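Local coordinates for XRE family transcriptional regulator (Enterobacter cloacae subsp. cloacae, PDB 6B8W), which probably regulates transcription as a DNA-binding protein of the XRE family, this chain being its cupin domain, in which a manganese ion can be bound, at residues Met52-Gly56 / Glu57-Leu61; Phe9-Glu13 / Thr14-Asp18. All coordinates share one frame; numbering follows the deposited sequence.

Contact 1: Met52-Gly56 / Glu57-Leu61; sequences MKIDG and EWRTL
The tight beta hairpin of strands 50-54 and 57-61, at the border of the smaller sheet of the cupin domain, is held by four backbone hydrogen bonds between Met52-Ile54 and Glu57-Arg59. The outer pair, Met52 with Arg59, is linked by Met52 N to Arg59 O (2.9 Å) and by Arg59 N to Met52 O. In the inner pair Ile54 N reaches Glu57 O at 3.0 Å, while the return bond from Glu57 N meets Ile54 O from well above its carbonyl plane, at the type I' turn. Asp55 and Gly56 at the turn corners both have positive phi, as this turn requires.

Between these pairs, Lys53 and Trp58 form the non-hydrogen-bonded pair. Lys53 CB lies 3.5 Å from the centroid of the Trp58 six-membered ring, only 3° off its normal, a CH-pi contact. With Lys53 CG anti to the backbone N (chi1 -170°) and the chain extended beyond, CD also runs over the indole, 3.7 Å from Trp58 CE2. Arg78 adds a cation-pi contact to this indole.

On the other face, two waters meet the Arg59 guanidinium at its edge: one accepts from NE and lies within hydrogen-bonding reach of Met52 O and Glu57 O, the other accepts from NH2 and lies within reach of Ile54 O. Ile54 CD1 lies over one guanidinium face, offset toward its rim. Met52 CG touches Leu61 CD1 at 3.8 Å, and the Met52 side chain also packs against Tyr77 of the manganese site, which holds no ion in this chain. A type I' turn is characteristic of hairpins with a two-residue loop, and here it joins neighbouring strands of the cupin beta-barrel.

Contact 2: Phe9-Glu13 / Thr14-Asp18; sequences FPWDE and TLKFD
Two backbone hydrogen bonds join Asp12 and Phe17 across the turn that leads into strand 17-24. Asp12 N donates to Phe17 O (3.1 Å) and Phe17 N to Asp12 O (3.2 Å), making a single antiparallel bridge. Lys16 also faces Asp12, with positive phi and psi, which fits a G1 beta bulge.

Among side-chain polar contacts, Leu15 N bonds to Asp12 OD1 at 3.1 Å; the bond is nearly straight (167°) but comes from above the carboxylate plane. Asp12 CG is anti to the backbone N, which brings OD1 to Leu15 N and lays OD2 against the Leu15 side chain. Its OD2 forms a salt bridge with Arg68 of the second subunit.

Waters add to the polar contacts: one molecule donates to Asp12 OD1 and accepts from Thr14 N, and another links Glu13 O to Lys16 NZ.

In the packing, Trp11 CH2 rests 3.7 Å from Lys16 CA. Asp18 OD1 lies at the indole edge, near its plane, the carboxylate turned 67° from the ring; its OD2 bonds to the Tyr93 hydroxyl. Leu15 CD1 touches Asp12 OD2 at 3.4 Å. Together these features describe a turn with a G1 beta bulge leading into strand 17-24, at the interface with the second subunit.

How the contacts relate
From the N terminus, the chain leaves strand 3-7 and enters contact 2, which closes the short turn before strand 17-24 in the larger, five-stranded sheet. After strands 17-24, 29-31 and 40-47 it reaches contact 1, which closes the hairpin of strands 50-54 and 57-61 in the smaller sheet. The two loops are in series and neither encloses the other. They lie on opposite sides of the chain's centre, with contact centres 26 Å apart and nearest atoms about 14 Å apart. Contact 2 meets the second subunit, whereas contact 1 touches no other chain of the assembly, and its Met52 side chain lies beside the manganese-site residues His75 and Tyr77.

Contact 1: Met52-Gly56 / Glu57-Leu61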
ATOM      1  N   MET A  52     -10.055 -13.179  -4.044  1.00 25.13           N
ATOM      2  CA  MET A  52     -10.203 -12.306  -5.209  1.00 26.43           C
ATOM      3  C   MET A  52     -10.624 -13.142  -6.404  1.00 26.11           C
ATOM      4  O   MET A  52     -10.012 -14.180  -6.683  1.00 25.64           O
ATOM      5  CB  MET A  52      -8.886 -11.625  -5.607  1.00 27.74           C
ATOM      6  CG  MET A  52      -8.437 -10.474  -4.737  1.00 29.41           C
ATOM      7  SD  MET A  52      -9.583  -9.098  -4.662  1.00 32.40           S
ATOM      8  CE  MET A  52      -9.629  -8.582  -6.378  1.00 31.95           C
ATOM      9  N   LYS A  53     -11.628 -12.661  -7.120  1.00 25.99           N
ATOM     10  CA  LYS A  53     -12.085 -13.300  -8.331  1.00 27.01           C
ATOM     11  C   LYS A  53     -11.575 -12.401  -9.457  1.00 26.94           C
ATOM     12  O   LYS A  53     -11.998 -11.260  -9.575  1.00 25.28           O
ATOM     13  CB  LYS A  53     -13.601 -13.413  -8.388  1.00 27.84           C
ATOM     14  CG  LYS A  53     -14.071 -14.285  -9.529  1.00 29.40           C
ATOM     15  CD  LYS A  53     -15.583 -14.379  -9.593  1.00 30.83           C
ATOM     16  CE  LYS A  53     -16.003 -15.397 -10.642  1.00 33.40           C
ATOM     17  NZ  LYS A  53     -17.483 -15.520 -10.657  1.00 34.53           N
ATOM     18  N   ILE A  54     -10.677 -12.935 -10.270  1.00 27.36           N
ATOM     19  CA  ILE A  54     -10.032 -12.204 -11.360  1.00 29.16           C
ATOM     20  C   ILE A  54     -10.015 -13.152 -12.554  1.00 31.11           C
ATOM     21  O   ILE A  54      -9.686 -14.338 -12.404  1.00 30.53           O
ATOM     22  CB  ILE A  54      -8.583 -11.836 -10.953  1.00 29.87           C
ATOM     23  CG1 ILE A  54      -8.596 -10.814  -9.814  1.00 29.98           C
ATOM     24  CG2 ILE A  54      -7.793 -11.289 -12.135  1.00 31.17           C
ATOM     25  CD1 ILE A  54      -7.298 -10.706  -9.067  1.00 30.32           C
ATOM     26  N   ASP A  55     -10.371 -12.634 -13.729  1.00 32.11           N
ATOM     27  CA  ASP A  55     -10.477 -13.435 -14.946  1.00 34.18           C
ATOM     28  C   ASP A  55     -11.389 -14.650 -14.730  1.00 34.46           C
ATOM     29  O   ASP A  55     -11.122 -15.736 -15.248  1.00 35.70           O
ATOM     30  CB  ASP A  55      -9.080 -13.863 -15.466  1.00 35.40           C
ATOM     31  CG  ASP A  55      -8.201 -12.665 -15.854  1.00 36.33           C
ATOM     32  OD1 ASP A  55      -8.736 -11.685 -16.402  1.00 36.46           O
ATOM     33  OD2 ASP A  55      -6.970 -12.699 -15.612  1.00 37.05           O
ATOM     34  N   GLY A  56     -12.449 -14.466 -13.944  1.00 33.43           N
ATOM     35  CA  GLY A  56     -13.424 -15.544 -13.681  1.00 34.03           C
ATOM     36  C   GLY A  56     -12.985 -16.639 -12.705  1.00 34.49           C
ATOM     37  O   GLY A  56     -13.690 -17.635 -12.557  1.00 34.52           O
ATOM     38  N   GLU A  57     -11.843 -16.465 -12.031  1.00 33.25           N
ATOM     39  CA  GLU A  57     -11.327 -17.493 -11.097  1.00 34.86           C
ATOM     40  C   GLU A  57     -10.972 -16.911  -9.744  1.00 31.59           C
ATOM     41  O   GLU A  57     -10.342 -15.839  -9.661  1.00 28.20           O
ATOM     42  CB  GLU A  57     -10.065 -18.165 -11.655  1.00 39.23           C
ATOM     43  CG  GLU A  57     -10.227 -18.843 -13.007  1.00 44.53           C
ATOM     44  CD  GLU A  57     -11.106 -20.087 -12.973  1.00 49.21           C
ATOM     45  OE1 GLU A  57     -11.237 -20.736 -11.905  1.00 53.40           O
ATOM     46  OE2 GLU A  57     -11.646 -20.439 -14.035  1.00 54.64           O
ATOM     47  N   TRP A  58     -11.351 -17.645  -8.692  1.00 29.85           N
ATOM     48  CA  TRP A  58     -11.057 -17.272  -7.322  1.00 30.05           C
ATOM     49  C   TRP A  58      -9.659 -17.700  -6.884  1.00 30.14           C
ATOM     50  O   TRP A  58      -9.185 -18.768  -7.272  1.00 32.54           O
ATOM     51  CB  TRP A  58     -12.054 -17.919  -6.347  1.00 29.79           C
ATOM     52  CG  TRP A  58     -13.423 -17.375  -6.449  1.00 28.15           C
ATOM     53  CD1 TRP A  58     -14.497 -17.941  -7.098  1.00 28.55           C
ATOM     54  CD2 TRP A  58     -13.875 -16.138  -5.918  1.00 26.16           C
ATOM     55  NE1 TRP A  58     -15.588 -17.126  -6.980  1.00 27.81           N
ATOM     56  CE2 TRP A  58     -15.239 -16.012  -6.261  1.00 26.83           C
ATOM     57  CE3 TRP A  58     -13.267 -15.128  -5.154  1.00 25.55           C
ATOM     58  CZ2 TRP A  58     -16.012 -14.910  -5.873  1.00 25.98           C
ATOM     59  CZ3 TRP A  58     -14.036 -14.015  -4.780  1.00 25.28           C
ATOM     60  CH2 TRP A  58     -15.396 -13.929  -5.133  1.00 25.13           C
ATOM     61  N   ARG A  59      -9.031 -16.871  -6.062  1.00 29.45           N
ATOM     62  CA  ARG A  59      -7.739 -17.192  -5.427  1.00 30.81           C
ATOM     63  C   ARG A  59      -7.772 -16.574  -4.030  1.00 28.68           C
ATOM     64  O   ARG A  59      -8.472 -15.591  -3.807  1.00 27.14           O
ATOM     65  CB  ARG A  59      -6.536 -16.633  -6.196  1.00 32.93           C
ATOM     66  CG  ARG A  59      -6.337 -15.120  -6.036  1.00 34.49           C
ATOM     67  CD  ARG A  59      -5.171 -14.610  -6.874  1.00 36.96           C
ATOM     68  NE  ARG A  59      -5.511 -14.553  -8.297  1.00 39.13           N
ATOM     69  CZ  ARG A  59      -4.655 -14.206  -9.256  1.00 42.65           C
ATOM     70  NH1 ARG A  59      -3.386 -13.900  -8.954  1.00 44.14           N
ATOM     71  NH2 ARG A  59      -5.058 -14.171 -10.523  1.00 43.88           N
ATOM     72  N   THR A  60      -6.997 -17.141  -3.116  1.00 28.15           N
ATOM     73  CA  THR A  60      -6.885 -16.639  -1.754  1.00 27.67           C
ATOM     74  C   THR A  60      -5.550 -15.915  -1.600  1.00 27.32           C
ATOM     75  O   THR A  60      -4.519 -16.402  -2.062  1.00 27.08           O
ATOM     76  CB  THR A  60      -6.986 -17.777  -0.729  1.00 29.10           C
ATOM     77  OG1 THR A  60      -8.222 -18.468  -0.932  1.00 29.17           O
ATOM     78  CG2 THR A  60      -6.940 -17.245   0.684  1.00 28.26           C
ATOM     79  N   LEU A  61      -5.609 -14.728  -1.017  1.00 26.34           N
ATOM     80  CA  LEU A  61      -4.429 -13.899  -0.735  1.00 27.66           C
ATOM     81  C   LEU A  61      -4.278 -13.713   0.760  1.00 27.17           C
ATOM     82  O   LEU A  61      -5.256 -13.423   1.456  1.00 27.94           O
ATOM     83  CB  LEU A  61      -4.588 -12.548  -1.388  1.00 27.51           C
ATOM     84  CG  LEU A  61      -4.613 -12.541  -2.916  1.00 29.21           C
ATOM     85  CD1 LEU A  61      -4.978 -11.150  -3.393  1.00 30.30           C
ATOM     86  CD2 LEU A  61      -3.281 -12.963  -3.511  1.00 30.80           C
TER
HETATM   87  O   HOH W   1      -8.121 -14.686  -8.724  1.00 34.00           O
HETATM   88  O   HOH W   2      -7.611 -15.440 -11.319  1.00 43.56           O
HETATM   89  O   HOH W   3     -14.302 -19.738 -11.133  0.50 39.86           O

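Contact 2: Phe9-Glu13 / Thr14-Asp18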
ATOM      1  N   PHE A   9      -5.000   8.361   1.018  1.00 33.46           N
ATOM      2  CA  PHE A   9      -4.498   9.632   0.584  1.00 32.77           C
ATOM      3  C   PHE A   9      -5.586  10.194  -0.294  1.00 32.77           C
ATOM      4  O   PHE A   9      -6.369   9.425  -0.849  1.00 31.31           O
ATOM      5  CB  PHE A   9      -3.223   9.438  -0.224  1.00 31.81           C
ATOM      6  CG  PHE A   9      -2.107   8.836   0.559  1.00 31.99           C
ATOM      7  CD1 PHE A   9      -1.324   9.632   1.390  1.00 33.55           C
ATOM      8  CD2 PHE A   9      -1.830   7.472   0.482  1.00 31.08           C
ATOM      9  CE1 PHE A   9      -0.294   9.077   2.138  1.00 32.85           C
ATOM     10  CE2 PHE A   9      -0.793   6.912   1.224  1.00 31.23           C
ATOM     11  CZ  PHE A   9      -0.030   7.716   2.047  1.00 32.21           C
ATOM     12  N   PRO A  10      -5.674  11.525  -0.391  1.00 34.90           N
ATOM     13  CA  PRO A  10      -6.686  12.033  -1.309  1.00 36.17           C
ATOM     14  C   PRO A  10      -6.245  11.734  -2.750  1.00 36.02           C
ATOM     15  O   PRO A  10      -5.088  11.339  -2.997  1.00 34.11           O
ATOM     16  CB  PRO A  10      -6.699  13.545  -1.049  1.00 37.98           C
ATOM     17  CG  PRO A  10      -5.418  13.850  -0.324  1.00 38.49           C
ATOM     18  CD  PRO A  10      -5.018  12.590   0.386  1.00 36.51           C
ATOM     19  N   TRP A  11      -7.202  11.838  -3.659  1.00 35.87           N
ATOM     20  CA  TRP A  11      -6.960  11.693  -5.078  1.00 37.42           C
ATOM     21  C   TRP A  11      -5.684  12.456  -5.460  1.00 36.08           C
ATOM     22  O   TRP A  11      -5.509  13.593  -5.064  1.00 36.26           O
ATOM     23  CB  TRP A  11      -8.184  12.227  -5.823  1.00 39.76           C
ATOM     24  CG  TRP A  11      -7.896  12.728  -7.166  1.00 43.44           C
ATOM     25  CD1 TRP A  11      -7.842  14.038  -7.565  1.00 45.00           C
ATOM     26  CD2 TRP A  11      -7.581  11.947  -8.298  1.00 43.49           C
ATOM     27  NE1 TRP A  11      -7.530  14.107  -8.891  1.00 46.98           N
ATOM     28  CE2 TRP A  11      -7.363  12.831  -9.368  1.00 45.89           C
ATOM     29  CE3 TRP A  11      -7.465  10.583  -8.520  1.00 43.42           C
ATOM     30  CZ2 TRP A  11      -7.053  12.390 -10.642  1.00 48.63           C
ATOM     31  CZ3 TRP A  11      -7.145  10.145  -9.787  1.00 46.76           C
ATOM     32  CH2 TRP A  11      -6.940  11.042 -10.830  1.00 48.41           C
ATOM     33  N   ASP A  12      -4.807  11.803  -6.215  1.00 35.04           N
ATOM     34  CA  ASP A  12      -3.520  12.358  -6.598  1.00 35.92           C
ATOM     35  C   ASP A  12      -3.559  12.707  -8.086  1.00 36.33           C
ATOM     36  O   ASP A  12      -3.392  11.831  -8.927  1.00 35.34           O
ATOM     37  CB  ASP A  12      -2.441  11.307  -6.303  1.00 34.94           C
ATOM     38  CG  ASP A  12      -1.034  11.862  -6.355  1.00 35.62           C
ATOM     39  OD1 ASP A  12      -0.742  12.724  -7.212  1.00 35.40           O
ATOM     40  OD2 ASP A  12      -0.205  11.386  -5.544  1.00 35.18           O
ATOM     41  N   GLU A  13      -3.729  13.993  -8.388  0.50 37.70           N
ATOM     42  CA  GLU A  13      -3.860  14.473  -9.770  0.50 40.38           C
ATOM     43  C   GLU A  13      -2.616  14.246 -10.627  0.50 40.09           C
ATOM     44  O   GLU A  13      -2.719  13.887 -11.802  0.50 41.15           O
ATOM     45  CB  GLU A  13      -4.230  15.961  -9.767  0.50 42.34           C
ATOM     46  CG  GLU A  13      -4.499  16.539 -11.143  0.50 44.91           C
ATOM     47  CD  GLU A  13      -5.026  17.964 -11.088  0.50 47.10           C
ATOM     48  OE1 GLU A  13      -5.263  18.549 -12.166  0.50 49.08           O
ATOM     49  OE2 GLU A  13      -5.205  18.497  -9.971  0.50 47.18           O
ATOM     50  N   THR A  14      -1.451  14.462 -10.029  1.00 39.22           N
ATOM     51  CA  THR A  14      -0.171  14.283 -10.709  1.00 40.58           C
ATOM     52  C   THR A  14       0.116  12.833 -11.063  1.00 38.77           C
ATOM     53  O   THR A  14       0.541  12.529 -12.175  1.00 39.85           O
ATOM     54  CB  THR A  14       0.970  14.790  -9.812  1.00 43.45           C
ATOM     55  OG1 THR A  14       0.782  16.195  -9.587  1.00 47.24           O
ATOM     56  CG2 THR A  14       2.313  14.564 -10.465  1.00 46.90           C
ATOM     57  N   LEU A  15      -0.111  11.939 -10.111  1.00 35.28           N
ATOM     58  CA  LEU A  15       0.122  10.538 -10.350  1.00 33.71           C
ATOM     59  C   LEU A  15      -1.091   9.802 -10.943  1.00 33.69           C
ATOM     60  O   LEU A  15      -0.934   8.652 -11.350  1.00 33.86           O
ATOM     61  CB  LEU A  15       0.550   9.854  -9.047  1.00 33.22           C
ATOM     62  CG  LEU A  15       1.854  10.350  -8.410  1.00 34.02           C
ATOM     63  CD1 LEU A  15       2.140   9.536  -7.158  1.00 33.93           C
ATOM     64  CD2 LEU A  15       3.017  10.247  -9.382  1.00 35.59           C
ATOM     65  N   LYS A  16      -2.260  10.462 -11.009  1.00 32.50           N
ATOM     66  CA  LYS A  16      -3.527   9.841 -11.472  1.00 33.73           C
ATOM     67  C   LYS A  16      -3.658   8.534 -10.720  1.00 31.39           C
ATOM     68  O   LYS A  16      -3.704   7.453 -11.309  1.00 30.86           O
ATOM     69  CB  LYS A  16      -3.561   9.615 -12.981  1.00 37.27           C
ATOM     70  CG  LYS A  16      -3.692  10.893 -13.790  1.00 41.27           C
ATOM     71  CD  LYS A  16      -3.884  10.570 -15.266  1.00 44.96           C
ATOM     72  CE  LYS A  16      -4.169  11.815 -16.087  1.00 48.39           C
ATOM     73  NZ  LYS A  16      -5.474  12.435 -15.724  1.00 49.18           N
ATOM     74  N   PHE A  17      -3.742   8.664  -9.403  1.00 29.69           N
ATOM     75  CA  PHE A  17      -3.638   7.524  -8.500  1.00 30.01           C
ATOM     76  C   PHE A  17      -4.519   7.656  -7.258  1.00 29.41           C
ATOM     77  O   PHE A  17      -4.575   8.712  -6.641  1.00 28.84           O
ATOM     78  CB  PHE A  17      -2.143   7.417  -8.122  1.00 31.48           C
ATOM     79  CG  PHE A  17      -1.836   6.508  -6.960  1.00 31.91           C
ATOM     80  CD1 PHE A  17      -1.960   5.136  -7.080  1.00 33.42           C
ATOM     81  CD2 PHE A  17      -1.325   7.030  -5.760  1.00 32.87           C
ATOM     82  CE1 PHE A  17      -1.645   4.292  -6.012  1.00 33.82           C
ATOM     83  CE2 PHE A  17      -0.999   6.190  -4.700  1.00 32.82           C
ATOM     84  CZ  PHE A  17      -1.155   4.821  -4.826  1.00 33.13           C
ATOM     85  N   ASP A  18      -5.250   6.582  -6.958  1.00 28.84           N
ATOM     86  CA  ASP A  18      -6.059   6.465  -5.756  1.00 28.90           C
ATOM     87  C   ASP A  18      -5.502   5.307  -4.949  1.00 27.27           C
ATOM     88  O   ASP A  18      -4.945   4.360  -5.490  1.00 27.50           O
ATOM     89  CB  ASP A  18      -7.545   6.222  -6.079  1.00 30.51           C
ATOM     90  CG  ASP A  18      -8.383   7.485  -6.056  1.00 32.04           C
ATOM     91  OD1 ASP A  18      -8.078   8.414  -5.272  1.00 33.77           O
ATOM     92  OD2 ASP A  18      -9.404   7.519  -6.786  1.00 35.03           O
TER
HETATM   93  O   HOH W   4      -7.457   7.809  -2.755  1.00 41.49           O
HETATM   94  O   HOH W   5      -3.706   8.961  -3.941  1.00 29.91           O
HETATM   95  O   HOH W   6      -0.758  15.448  -7.342  1.00 39.74           O
HETATM   96  O   HOH W   7      -4.807  13.893 -13.549  0.60 42.82           O